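Putative fimbrium subunit Fim1C (Bacteroides uniformis, PDB 4K4K) is a putative component of the fimbrial tip, part of the filamentous surface appendages that mediate cell adhesion and biofilm formation. Local coordinates at residues T163-T175 with V186-T198. Residues are numbered along the deposited sequence; the frame is centred on the assembly and turned at random.
Sequences TTVSISNQQTAAT and VTTGTTKEIVLHT
Gln-171 grips the loop 187-191 with its amide: OE1 accepts from Gly-189 N at 2.8 Å, while NE2 gives a longer bond, 3.3 Å, to Gly-189 O, which lies near the plane of the amide although NE2 sits above that oxygen's own carbonyl plane. A bend at chi2 (-64°) brings the amide to the glycine backbone while CB rests on Val-186 CG1, 3.7 Å away. Cut back to an alanine, this position is likely to leave Gly-189 N and O without their side-chain mates and the loop less firmly held. Next to it, Thr-187 N donates to Ala-173 O (3.0 Å), joining the short pairing of Ala-174 with Val-186, and Thr-187 OG1 lies 3.5 Å from Ala-173 CB. On the other side, Gln-170 and Lys-192 pair through two backbone bonds, and Ile-194 lays CD1 across Gln-170 CB (3.6 Å). Ile-194 and Ile-167 form the next hydrogen-bonded pair; one residue extra on the 163-175 side makes a beta bulge between the pairs. Ile-167 CG2 packs on Ile-194 CB (4.0 Å), and Ile-167 also touches Leu-144 of strand 132-150. On the opposite face, Ser-166 OG donates to the anti side of Glu-193 OE2 at 2.6 Å. Two antiparallel pairings, the longer one bulged, are consistent with the transthyretin-like beta-sandwich of the fimbrillin superfamily.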
loop_
_atom_site.group_PDB
_atom_site.type_symbol
_atom_site.label_atom_id
_atom_site.label_comp_id
_atom_site.label_asym_id
_atom_site.label_seq_id
_atom_site.Cartn_x
_atom_site.Cartn_y
_atom_site.Cartn_z
ATOM N N THR A 163 24.541 6.417 0.941
ATOM C CA THR A 163 24.321 5.025 0.533
ATOM C C THR A 163 22.983 4.884 -0.197
ATOM O O THR A 163 21.957 5.365 0.289
ATOM C CB THR A 163 24.406 4.062 1.747
ATOM O OG1 THR A 163 25.722 4.117 2.281
ATOM C CG2 THR A 163 24.060 2.614 1.387
ATOM N N THR A 164 22.990 4.217 -1.358
ATOM C CA THR A 164 21.752 3.952 -2.108
ATOM C C THR A 164 21.395 2.480 -1.926
ATOM O O THR A 164 22.270 1.656 -1.656
ATOM C CB THR A 164 21.878 4.333 -3.585
ATOM O OG1 THR A 164 22.909 3.544 -4.173
ATOM C CG2 THR A 164 22.142 5.809 -3.794
ATOM N N VAL A 165 20.107 2.157 -2.051
ATOM C CA VAL A 165 19.609 0.801 -1.850
ATOM C C VAL A 165 18.702 0.431 -3.005
ATOM O O VAL A 165 17.808 1.210 -3.351
ATOM C CB VAL A 165 18.849 0.658 -0.481
ATOM C CG1 VAL A 165 18.491 -0.807 -0.176
ATOM C CG2 VAL A 165 19.642 1.265 0.670
ATOM N N SER A 166 18.875 -0.772 -3.545
ATOM C CA SER A 166 17.974 -1.298 -4.567
ATOM C C SER A 166 17.699 -2.772 -4.283
ATOM O O SER A 166 18.446 -3.402 -3.529
ATOM C CB SER A 166 18.555 -1.087 -5.965
ATOM O OG SER A 166 19.694 -1.908 -6.156
ATOM N N ILE A 167 16.616 -3.309 -4.844
ATOM C CA ILE A 167 16.260 -4.726 -4.705
ATOM C C ILE A 167 16.144 -5.302 -6.114
ATOM O O ILE A 167 15.566 -4.663 -6.998
ATOM C CB ILE A 167 14.995 -4.962 -3.827
ATOM C CG1 ILE A 167 14.765 -6.472 -3.559
ATOM C CG2 ILE A 167 13.731 -4.242 -4.368
ATOM C CD1 ILE A 167 13.617 -6.811 -2.517
ATOM N N SER A 168 16.720 -6.488 -6.327
ATOM C CA SER A 168 16.774 -7.127 -7.635
ATOM C C SER A 168 15.613 -8.081 -7.906
ATOM O O SER A 168 14.905 -8.511 -6.995
ATOM C CB SER A 168 18.086 -7.907 -7.775
ATOM O OG SER A 168 18.059 -9.046 -6.925
ATOM N N ASN A 169 15.484 -8.434 -9.192
ATOM C CA ASN A 169 14.579 -9.408 -9.793
ATOM C C ASN A 169 13.152 -9.270 -9.255
ATOM O O ASN A 169 12.546 -10.198 -8.701
ATOM C CB ASN A 169 15.132 -10.811 -9.628
ATOM C CG ASN A 169 16.521 -10.910 -10.252
ATOM O OD1 ASN A 169 16.759 -10.497 -11.400
ATOM N ND2 ASN A 169 17.495 -11.306 -9.458
ATOM N N GLN A 170 12.630 -8.076 -9.437
ATOM C CA GLN A 170 11.272 -7.771 -9.016
ATOM C C GLN A 170 10.297 -7.825 -10.153
ATOM O O GLN A 170 10.574 -7.284 -11.228
ATOM C CB GLN A 170 11.192 -6.354 -8.412
ATOM C CG GLN A 170 12.020 -6.154 -7.153
ATOM C CD GLN A 170 11.574 -7.042 -6.028
ATOM O OE1 GLN A 170 12.285 -7.972 -5.620
ATOM N NE2 GLN A 170 10.364 -6.822 -5.536
ATOM N N GLN A 171 9.116 -8.383 -9.883
ATOM C CA GLN A 171 7.965 -8.267 -10.771
ATOM C C GLN A 171 7.412 -6.880 -10.454
ATOM O O GLN A 171 7.470 -6.469 -9.283
ATOM C CB GLN A 171 6.932 -9.383 -10.527
ATOM C CG GLN A 171 7.389 -10.755 -11.030
ATOM C CD GLN A 171 7.582 -10.835 -12.532
ATOM O OE1 GLN A 171 6.957 -10.108 -13.316
ATOM N NE2 GLN A 171 8.469 -11.711 -12.967
ATOM N N THR A 172 6.937 -6.126 -11.452
ATOM C CA THR A 172 6.494 -4.760 -11.166
ATOM C C THR A 172 5.022 -4.498 -11.518
ATOM O O THR A 172 4.493 -3.448 -11.122
ATOM C CB THR A 172 7.381 -3.747 -11.914
ATOM O OG1 THR A 172 7.290 -4.001 -13.323
ATOM C CG2 THR A 172 8.846 -3.759 -11.430
ATOM N N ALA A 173 4.347 -5.446 -12.194
ATOM C CA ALA A 173 2.936 -5.279 -12.581
ATOM C C ALA A 173 1.992 -6.266 -11.880
ATOM O O ALA A 173 2.283 -7.455 -11.789
ATOM C CB ALA A 173 2.798 -5.445 -14.094
ATOM N N ALA A 174 0.853 -5.768 -11.423
ATOM C CA ALA A 174 -0.169 -6.606 -10.802
ATOM C C ALA A 174 -1.553 -6.009 -11.063
ATOM O O ALA A 174 -1.655 -4.885 -11.524
ATOM C CB ALA A 174 0.091 -6.764 -9.293
ATOM N N THR A 175 -2.611 -6.779 -10.788
ATOM C CA THR A 175 -3.992 -6.346 -10.913
ATOM C C THR A 175 -4.732 -6.629 -9.632
ATOM O O THR A 175 -4.338 -7.500 -8.850
ATOM C CB THR A 175 -4.721 -7.024 -12.105
ATOM O OG1 THR A 175 -4.821 -8.439 -11.863
ATOM C CG2 THR A 175 -4.027 -6.755 -13.470
ATOM N N VAL A 186 -0.242 -10.976 -9.395
ATOM C CA VAL A 186 0.933 -10.535 -10.135
ATOM C C VAL A 186 0.801 -10.987 -11.601
ATOM O O VAL A 186 0.450 -12.148 -11.865
ATOM C CB VAL A 186 2.253 -11.046 -9.496
ATOM C CG1 VAL A 186 3.468 -10.610 -10.307
ATOM C CG2 VAL A 186 2.365 -10.568 -8.050
ATOM N N THR A 187 1.025 -10.067 -12.542
ATOM C CA THR A 187 0.988 -10.414 -13.976
ATOM C C THR A 187 2.441 -10.444 -14.416
ATOM O O THR A 187 3.083 -9.396 -14.520
ATOM C CB THR A 187 0.105 -9.464 -14.767
ATOM O OG1 THR A 187 0.585 -8.141 -14.561
ATOM C CG2 THR A 187 -1.369 -9.578 -14.361
ATOM N N THR A 188 2.989 -11.637 -14.543
ATOM C CA THR A 188 4.428 -11.821 -14.803
ATOM C C THR A 188 4.895 -11.115 -16.073
ATOM O O THR A 188 4.169 -11.007 -17.060
ATOM C CB THR A 188 4.800 -13.286 -14.799
ATOM O OG1 THR A 188 4.105 -13.964 -15.854
ATOM C CG2 THR A 188 4.558 -13.946 -13.425
ATOM N N GLY A 189 6.079 -10.544 -15.962
ATOM C CA GLY A 189 6.742 -9.813 -17.019
ATOM C C GLY A 189 8.233 -9.942 -16.810
ATOM O O GLY A 189 8.701 -10.870 -16.130
ATOM N N THR A 190 8.985 -9.017 -17.372
ATOM C CA THR A 190 10.433 -9.080 -17.205
ATOM C C THR A 190 10.775 -8.520 -15.811
ATOM O O THR A 190 10.188 -7.521 -15.390
ATOM C CB THR A 190 11.180 -8.420 -18.380
ATOM O OG1 THR A 190 12.580 -8.410 -18.088
ATOM C CG2 THR A 190 10.682 -7.009 -18.708
ATOM N N THR A 191 11.663 -9.227 -15.078
ATOM C CA THR A 191 12.125 -8.861 -13.736
ATOM C C THR A 191 12.924 -7.562 -13.844
ATOM O O THR A 191 13.608 -7.350 -14.852
ATOM C CB THR A 191 12.912 -9.997 -13.083
ATOM O OG1 THR A 191 13.983 -10.391 -13.940
ATOM C CG2 THR A 191 12.030 -11.207 -12.752
ATOM N N LYS A 192 12.814 -6.690 -12.822
ATOM C CA LYS A 192 13.446 -5.364 -12.805
ATOM C C LYS A 192 14.138 -5.095 -11.472
ATOM O O LYS A 192 13.752 -5.666 -10.448
ATOM C CB LYS A 192 12.344 -4.294 -13.047
ATOM C CG LYS A 192 12.832 -2.858 -13.295
ATOM C CD LYS A 192 11.722 -1.803 -13.144
ATOM C CE LYS A 192 11.662 -1.195 -11.754
ATOM N NZ LYS A 192 12.024 0.252 -11.732
ATOM N N GLU A 193 15.148 -4.209 -11.482
ATOM C CA GLU A 193 15.805 -3.756 -10.275
ATOM C C GLU A 193 14.987 -2.565 -9.789
ATOM O O GLU A 193 14.697 -1.669 -10.588
ATOM C CB GLU A 193 17.268 -3.351 -10.562
ATOM C CG GLU A 193 18.045 -3.005 -9.305
ATOM C CD GLU A 193 18.746 -4.191 -8.671
ATOM O OE1 GLU A 193 18.906 -5.226 -9.359
ATOM O OE2 GLU A 193 19.173 -4.070 -7.501
ATOM N N ILE A 194 14.584 -2.551 -8.522
ATOM C CA ILE A 194 13.822 -1.407 -8.017
ATOM C C ILE A 194 14.704 -0.608 -7.074
ATOM O O ILE A 194 15.184 -1.140 -6.069
ATOM C CB ILE A 194 12.501 -1.818 -7.333
ATOM C CG1 ILE A 194 11.513 -2.488 -8.329
ATOM C CG2 ILE A 194 11.861 -0.608 -6.610
ATOM C CD1 ILE A 194 10.154 -2.942 -7.708
ATOM N N VAL A 195 14.894 0.685 -7.384
ATOM C CA VAL A 195 15.682 1.566 -6.538
ATOM C C VAL A 195 14.755 2.021 -5.416
ATOM O O VAL A 195 13.689 2.576 -5.690
ATOM C CB VAL A 195 16.290 2.740 -7.342
ATOM C CG1 VAL A 195 16.865 3.810 -6.406
ATOM C CG2 VAL A 195 17.362 2.232 -8.318
ATOM N N LEU A 196 15.141 1.747 -4.166
ATOM C CA LEU A 196 14.351 2.136 -2.995
ATOM C C LEU A 196 14.599 3.613 -2.688
ATOM O O LEU A 196 15.663 4.127 -3.031
ATOM C CB LEU A 196 14.711 1.251 -1.785
ATOM C CG LEU A 196 14.009 -0.105 -1.735
ATOM C CD1 LEU A 196 14.805 -1.174 -2.451
ATOM C CD2 LEU A 196 13.789 -0.539 -0.308
ATOM N N HIS A 197 13.630 4.301 -2.069
ATOM C CA HIS A 197 13.710 5.712 -1.689
ATOM C C HIS A 197 14.546 5.830 -0.387
ATOM O O HIS A 197 14.149 5.227 0.605
ATOM C CB HIS A 197 12.248 6.228 -1.538
ATOM C CG HIS A 197 12.036 7.493 -0.759
ATOM N ND1 HIS A 197 11.192 7.523 0.343
ATOM C CD2 HIS A 197 12.474 8.750 -1.003
ATOM C CE1 HIS A 197 11.198 8.777 0.767
ATOM N NE2 HIS A 197 11.947 9.554 -0.013
ATOM N N THR A 198 15.638 6.606 -0.385
ATOM C CA THR A 198 16.464 6.816 0.805
ATOM C C THR A 198 16.328 8.218 1.372
ATOM O O THR A 198 16.240 9.192 0.621
ATOM C CB THR A 198 17.954 6.551 0.547
ATOM O OG1 THR A 198 18.390 7.342 -0.560
ATOM C CG2 THR A 198 18.276 5.096 0.331
HETATM O O HOH W 1 18.353 4.259 -2.648
HETATM O O HOH W 2 17.445 -6.806 -11.051
HETATM O O HOH W 3 5.117 -8.047 -13.388
HETATM O O HOH W 4 7.718 -6.810 -14.161
#